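Local coordinates for protein CalS11 (Micromonospora echinospora, PDB 3TOS) that probably acts as an S-adenosyl-L-methionine-dependent O-methyltransferase in the biosynthesis of calicheamicin, at residues Gly210-Phe215 with Tyr252-Asp257; Gly111-Asn116 with Asp166-Val171. All blocks are in the same frame, centred on the assembly; numbering follows the deposited sequence. Where two conformers were deposited one is given.

Interaction 1. Residues Gly210-Phe215 with Tyr252-Asp257; sequences GSIVAF and YLRWGD
L253 meets V213 because its CG sits between the backbone N and the carbonyl carbon (chi1 64°), which brings its branch toward V213, CG lying 4.0 Å from V213 CB. R254 behaves differently in the conformer described here: with CG anti to the backbone N (chi1 -173°) and the chain extended from there to NE, it runs alongside G210, whose CA is 3.6 Å from R254 CG and lies over one face of the guanidinium. The two strands are antiparallel, their directions 165° apart. V213 and L253 form the hydrogen-bonded pair, with V213 N to L253 O at 3.0 Å and L253 N to V213 O at 2.9 Å. I212 with R254 and A214 with Y252 are non-hydrogen-bonded pairs, and their side chains share the other face of the sheet, where I212 CG2 reaches Y252 CD2 at 3.9 Å. Beyond the V213-L253 pair the hydrogen bonding continues: W255 N donates to S211 O, and G210 N reaches a lone pair of W255 O at 2.8 Å, just as 254-257 enters a type II turn with G256 at its third position. That turn returns D257 to R254, whose NH1 makes a salt bridge of 2.9 Å to D257 OD1, while a water links R254 NE to G210 O. The S211 hydroxyl is hydrogen-bonded to I183 O and T208 N, and W255 NE1 to D237 of the second subunit. L62 of helix 50-65 packs on I212, A214 and Y252, M230 of helix 225-233 packs on L253, and strand 183-188 hydrogen-bonds to the far edge of 211-215, so the pair is the parallel-to-antiparallel junction of the methyltransferase sheet.

Interaction 2. Residues Gly111-Asn116 with Asp166-Val171; sequences GFPDVN and DVRETV. With SAH (S-adenosyl-L-homocysteine), chain O.
P113 and D166 meet beside the amino group of the adenine of S-adenosyl-L-homocysteine, P113 CG standing 3.9 Å from D166 OD2 in the conformer described and 3.6 Å from the ligand N6. From CB, the D166 chain sets CG anti to the backbone N (chi1 -173°), which carries the carboxylate alongside the adenine amino group. OD1 then accepts three bonds: from N6 at 3.0 Å and nearly straight (169°), from R168 N at 3.0 Å as the N-cap bond of helix 167-177, and from R168 NE at 3.1 Å. OD2 presents its syn lone pair to R168 NH2 at 2.8 Å, so the guanidinium grips the carboxylate side-on and one group serves helix, arginine and ligand together. The same NH2 turns on to D114, which in the conformer described accepts a weak bond of 2.9 Å at OD1, the approach of its OD2 being too short to be relied on, and has its carboxylate twisted 62° from the guanidinium plane. R168 between the two acids probably offsets their mutual repulsion, with NH1 also bridged to E194. Replacing D166 with an alanine would probably leave N6 without its acceptor and the first turn of the helix uncapped, and cost the R168 guanidinium its side-on hold. Beside D166, V167 N donates to adenine N1 at 3.0 Å. An acid reading N6 next to a backbone amide reading N1, after the third strand of a Rossmann-like sheet, is the adenine recognition familiar from class I methyltransferases.

How the interactions relate
Interactions 1 and 2 lie toward opposite borders of one sheet whose strand order, 3-2-1-4-5-7-6, is that of class I methyltransferases. D166 follows strand 160-164, outermost of the sheet within this chain, whereas interaction 1 joins the fifth strand to the antiparallel seventh. Their centres are 23 Å apart and their nearest atoms about 12 Å, so they do not touch; along the chain interaction 2 closes before interaction 1 opens. Interaction 2 holds the adenine directly. The A214 side chain of interaction 1 stands about 11 Å from bound S-adenosyl-L-homocysteine and about 9 Å from that of glutamate-binding D189, just after strand 183-188; D216, two residues on from A214, binds glutamate and, with E217, sodium.

Interaction 1. Residues Gly210-Phe215 with Tyr252-Asp257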
loop_
_atom_site.group_PDB
_atom_site.type_symbol
_atom_site.label_atom_id
_atom_site.label_comp_id
_atom_site.label_asym_id
_atom_site.label_seq_id
_atom_site.Cartn_x
_atom_site.Cartn_y
_atom_site.Cartn_z
ATOM N N GLY B 210 17.911 6.951 12.366
ATOM C CA GLY B 210 17.128 7.871 11.553
ATOM C C GLY B 210 17.897 9.166 11.243
ATOM O O GLY B 210 17.534 9.884 10.309
ATOM N N SER B 211 18.915 9.493 12.057
ATOM C CA SER B 211 19.811 10.590 11.655
ATOM C C SER B 211 20.396 10.337 10.277
ATOM O O SER B 211 20.684 9.206 9.912
ATOM C CB SER B 211 20.959 10.792 12.654
ATOM O OG SER B 211 20.442 11.233 13.918
ATOM N N ILE B 212 20.579 11.390 9.506
ATOM C CA ILE B 212 21.178 11.179 8.196
ATOM C C ILE B 212 22.632 11.627 8.208
ATOM O O ILE B 212 22.937 12.726 8.712
ATOM C CB ILE B 212 20.422 12.018 7.079
ATOM C CG1 ILE B 212 18.968 11.563 7.024
ATOM C CG2 ILE B 212 21.219 11.959 5.690
ATOM C CD1 ILE B 212 18.793 10.184 6.478
ATOM N N VAL B 213 23.502 10.807 7.621
ATOM C CA VAL B 213 24.902 11.146 7.428
ATOM C C VAL B 213 25.153 11.189 5.928
ATOM O O VAL B 213 24.929 10.191 5.235
ATOM C CB VAL B 213 25.837 10.131 8.113
ATOM C CG1 VAL B 213 27.317 10.502 7.843
ATOM C CG2 VAL B 213 25.501 10.132 9.624
ATOM N N ALA B 214 25.519 12.369 5.422
ATOM C CA ALA B 214 25.712 12.556 3.977
ATOM C C ALA B 214 27.133 12.965 3.608
ATOM O O ALA B 214 27.817 13.602 4.406
ATOM C CB ALA B 214 24.720 13.600 3.456
ATOM N N PHE B 215 27.564 12.547 2.422
ATOM C CA PHE B 215 28.932 12.788 1.945
ATOM C C PHE B 215 28.865 13.399 0.578
ATOM O O PHE B 215 28.118 12.939 -0.297
ATOM C CB PHE B 215 29.706 11.467 1.827
ATOM C CG PHE B 215 29.922 10.783 3.153
ATOM C CD1 PHE B 215 29.058 9.766 3.556
ATOM C CD2 PHE B 215 30.967 11.181 4.001
ATOM C CE1 PHE B 215 29.246 9.133 4.758
ATOM C CE2 PHE B 215 31.181 10.540 5.222
ATOM C CZ PHE B 215 30.299 9.543 5.624
ATOM N N TYR B 252 24.264 9.208 0.929
ATOM C CA TYR B 252 23.809 9.408 2.301
ATOM C C TYR B 252 23.274 8.114 2.863
ATOM O O TYR B 252 22.824 7.233 2.151
ATOM C CB TYR B 252 22.701 10.504 2.361
ATOM C CG TYR B 252 21.391 10.103 1.748
ATOM C CD1 TYR B 252 21.203 10.103 0.356
ATOM C CD2 TYR B 252 20.313 9.770 2.566
ATOM C CE1 TYR B 252 19.992 9.729 -0.197
ATOM C CE2 TYR B 252 19.100 9.390 2.022
ATOM C CZ TYR B 252 18.950 9.365 0.636
ATOM O OH TYR B 252 17.723 8.998 0.134
ATOM N N LEU B 253 23.380 8.009 4.177
ATOM C CA LEU B 253 22.847 6.845 4.890
ATOM C C LEU B 253 21.924 7.301 6.036
ATOM O O LEU B 253 22.063 8.398 6.571
ATOM C CB LEU B 253 24.011 5.998 5.412
ATOM C CG LEU B 253 24.927 6.647 6.452
ATOM C CD1 LEU B 253 24.355 6.390 7.876
ATOM C CD2 LEU B 253 26.298 5.979 6.317
ATOM N N ARG B 254 21.028 6.414 6.443
ATOM C CA ARG B 254 20.105 6.652 7.552
ATOM C C ARG B 254 20.695 5.828 8.673
ATOM O O ARG B 254 20.731 4.580 8.593
ATOM C CB ARG B 254 18.686 6.176 7.213
ATOM C CG ARG B 254 17.615 6.528 8.245
ATOM C CD ARG B 254 16.271 6.555 7.529
ATOM N NE ARG B 254 15.103 6.694 8.386
ATOM C CZ ARG B 254 14.429 5.674 8.904
ATOM N NH1 ARG B 254 14.833 4.419 8.705
ATOM N NH2 ARG B 254 13.349 5.906 9.619
ATOM N N TRP B 255 21.191 6.506 9.698
ATOM C CA TRP B 255 21.862 5.811 10.801
ATOM C C TRP B 255 20.978 4.690 11.387
ATOM O O TRP B 255 19.769 4.911 11.697
ATOM C CB TRP B 255 22.196 6.832 11.907
ATOM C CG TRP B 255 23.137 6.293 12.934
ATOM C CD1 TRP B 255 22.834 5.946 14.259
ATOM C CD2 TRP B 255 24.532 5.993 12.747
ATOM N NE1 TRP B 255 23.960 5.464 14.847
ATOM C CE2 TRP B 255 25.007 5.488 13.971
ATOM C CE3 TRP B 255 25.423 6.091 11.653
ATOM C CZ2 TRP B 255 26.344 5.076 14.151
ATOM C CZ3 TRP B 255 26.725 5.733 11.844
ATOM C CH2 TRP B 255 27.183 5.225 13.087
ATOM N N GLY B 256 21.570 3.496 11.493
ATOM C CA GLY B 256 20.942 2.350 12.106
ATOM C C GLY B 256 20.216 1.465 11.111
ATOM O O GLY B 256 19.711 0.391 11.515
ATOM N N ASP B 257 20.108 1.879 9.848
ATOM C CA ASP B 257 19.411 1.072 8.866
ATOM C C ASP B 257 20.297 -0.069 8.333
ATOM O O ASP B 257 21.515 -0.177 8.594
ATOM C CB ASP B 257 18.955 1.928 7.666
ATOM C CG ASP B 257 17.568 2.529 7.834
ATOM O OD1 ASP B 257 17.000 2.432 8.927
ATOM O OD2 ASP B 257 17.054 3.120 6.861
ATOM O OXT ASP B 257 19.752 -0.967 7.645
HETATM O O HOH W 1 15.470 9.851 8.630
#

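Interaction 2. Residues Gly111-Asn116 with Asp166-Val171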
loop_
_atom_site.group_PDB
_atom_site.type_symbol
_atom_site.label_atom_id
_atom_site.label_comp_id
_atom_site.label_asym_id
_atom_site.label_seq_id
_atom_site.Cartn_x
_atom_site.Cartn_y
_atom_site.Cartn_z
ATOM N N GLY B 111 40.813 27.577 3.931
ATOM C CA GLY B 111 41.178 26.497 3.024
ATOM C C GLY B 111 41.712 25.268 3.712
ATOM O O GLY B 111 41.844 25.229 4.939
ATOM N N PHE B 112 42.064 24.255 2.938
ATOM C CA PHE B 112 42.597 23.046 3.571
ATOM C C PHE B 112 43.778 23.357 4.494
ATOM O O PHE B 112 44.713 24.049 4.085
ATOM C CB PHE B 112 43.141 22.071 2.490
ATOM C CG PHE B 112 42.119 21.496 1.566
ATOM C CD1 PHE B 112 40.830 21.189 1.966
ATOM C CD2 PHE B 112 42.510 21.164 0.265
ATOM C CE1 PHE B 112 39.909 20.645 1.078
ATOM C CE2 PHE B 112 41.588 20.585 -0.634
ATOM C CZ PHE B 112 40.289 20.323 -0.220
ATOM N N PRO B 113 43.788 22.855 5.746
ATOM C CA PRO B 113 44.918 23.221 6.630
ATOM C C PRO B 113 46.167 22.342 6.474
ATOM O O PRO B 113 47.278 22.761 6.843
ATOM C CB PRO B 113 44.338 23.020 8.037
ATOM C CG PRO B 113 43.358 21.873 7.827
ATOM C CD PRO B 113 42.725 22.115 6.470
ATOM N N ASP B 114 45.959 21.121 5.967
ATOM C CA ASP B 114 47.035 20.192 5.612
ATOM C C ASP B 114 46.387 19.180 4.709
ATOM O O ASP B 114 45.133 19.129 4.646
ATOM C CB ASP B 114 47.590 19.489 6.854
ATOM C CG ASP B 114 46.511 19.013 7.790
ATOM O OD1 ASP B 114 45.586 18.259 7.414
ATOM O OD2 ASP B 114 46.551 19.449 8.923
ATOM N N VAL B 115 47.182 18.402 3.979
ATOM C CA VAL B 115 46.567 17.215 3.399
ATOM C C VAL B 115 47.379 15.948 3.654
ATOM O O VAL B 115 48.559 16.006 3.993
ATOM C CB VAL B 115 46.309 17.388 1.858
ATOM C CG1 VAL B 115 45.556 18.692 1.565
ATOM C CG2 VAL B 115 47.615 17.368 1.058
ATOM N N ASN B 116 46.751 14.779 3.462
ATOM C CA ASN B 116 47.445 13.515 3.615
ATOM C C ASN B 116 47.825 13.056 2.209
ATOM O O ASN B 116 47.154 13.420 1.229
ATOM C CB ASN B 116 46.450 12.536 4.310
ATOM C CG ASN B 116 47.036 11.213 4.667
ATOM O OD1 ASN B 116 47.239 10.367 3.793
ATOM N ND2 ASN B 116 47.238 10.975 5.964
ATOM N N ASP B 166 40.216 24.201 12.731
ATOM C CA ASP B 166 40.354 22.829 12.232
ATOM C C ASP B 166 39.379 21.926 12.943
ATOM O O ASP B 166 39.381 21.876 14.179
ATOM C CB ASP B 166 41.786 22.418 12.522
ATOM C CG ASP B 166 42.145 21.109 11.936
ATOM O OD1 ASP B 166 41.292 20.231 11.728
ATOM O OD2 ASP B 166 43.322 20.958 11.596
ATOM N N VAL B 167 38.519 21.236 12.184
ATOM C CA VAL B 167 37.469 20.338 12.759
ATOM C C VAL B 167 38.019 19.298 13.690
ATOM O O VAL B 167 37.290 18.820 14.587
ATOM C CB VAL B 167 36.551 19.658 11.701
ATOM C CG1 VAL B 167 35.663 20.718 10.964
ATOM C CG2 VAL B 167 37.351 18.807 10.726
ATOM N N ARG B 168 39.268 18.903 13.520
ATOM C CA ARG B 168 39.870 17.925 14.448
ATOM C C ARG B 168 39.827 18.416 15.890
ATOM O O ARG B 168 39.711 17.617 16.844
ATOM C CB ARG B 168 41.304 17.577 14.038
ATOM C CG ARG B 168 41.315 16.810 12.725
ATOM C CD ARG B 168 42.705 16.582 12.174
ATOM N NE ARG B 168 43.139 17.776 11.487
ATOM C CZ ARG B 168 44.070 17.804 10.544
ATOM N NH1 ARG B 168 44.672 16.688 10.127
ATOM N NH2 ARG B 168 44.378 18.951 10.008
ATOM N N GLU B 169 39.887 19.740 16.041
ATOM C CA GLU B 169 39.791 20.369 17.391
ATOM C C GLU B 169 38.401 20.924 17.682
ATOM O O GLU B 169 37.861 20.803 18.816
ATOM C CB GLU B 169 40.854 21.470 17.524
ATOM C CG GLU B 169 42.268 20.945 17.755
ATOM C CD GLU B 169 42.931 20.140 16.581
ATOM O OE1 GLU B 169 43.176 20.677 15.462
ATOM O OE2 GLU B 169 43.280 18.957 16.819
ATOM N N THR B 170 37.823 21.602 16.677
ATOM C CA THR B 170 36.633 22.409 16.954
ATOM C C THR B 170 35.379 21.547 17.064
ATOM O O THR B 170 34.445 21.950 17.727
ATOM C CB THR B 170 36.397 23.455 15.868
ATOM O OG1 THR B 170 36.182 22.785 14.629
ATOM C CG2 THR B 170 37.589 24.401 15.724
ATOM N N VAL B 171 35.319 20.370 16.396
ATOM C CA VAL B 171 34.108 19.534 16.494
ATOM C C VAL B 171 34.010 18.857 17.859
ATOM O O VAL B 171 33.009 18.975 18.529
ATOM C CB VAL B 171 33.932 18.539 15.282
ATOM C CG1 VAL B 171 32.767 17.527 15.559
ATOM C CG2 VAL B 171 33.619 19.373 14.012
HETATM N N SAH O . 30.079 23.062 1.252
HETATM C CA SAH O . 30.768 24.056 0.367
HETATM C CB SAH O . 32.070 23.533 -0.216
HETATM C CG SAH O . 33.134 23.273 0.872
HETATM S SD SAH O . 34.743 23.159 0.118
HETATM C C SAH O . 29.797 24.364 -0.771
HETATM O O SAH O . 30.105 25.217 -1.659
HETATM O OXT SAH O . 28.657 23.883 -0.787
HETATM C "C5'" SAH O . 35.696 22.240 1.338
HETATM C "C4'" SAH O . 35.876 22.987 2.704
HETATM O "O4'" SAH O . 36.384 22.056 3.669
HETATM C "C3'" SAH O . 36.940 24.084 2.553
HETATM O "O3'" SAH O . 36.356 25.386 2.806
HETATM C "C2'" SAH O . 37.995 23.670 3.565
HETATM O "O2'" SAH O . 38.649 24.760 4.247
HETATM C "C1'" SAH O . 37.180 22.797 4.548
HETATM N N9 SAH O . 38.041 21.860 5.310
HETATM C C8 SAH O . 38.782 20.826 4.830
HETATM N N7 SAH O . 39.453 20.307 5.890
HETATM C C5 SAH O . 39.162 21.000 7.010
HETATM C C6 SAH O . 39.561 20.913 8.420
HETATM N N6 SAH O . 40.483 20.003 8.810
HETATM N N1 SAH O . 38.996 21.810 9.265
HETATM C C2 SAH O . 38.080 22.735 8.846
HETATM N N3 SAH O . 37.718 22.919 7.557
HETATM C C4 SAH O . 38.209 22.010 6.641
#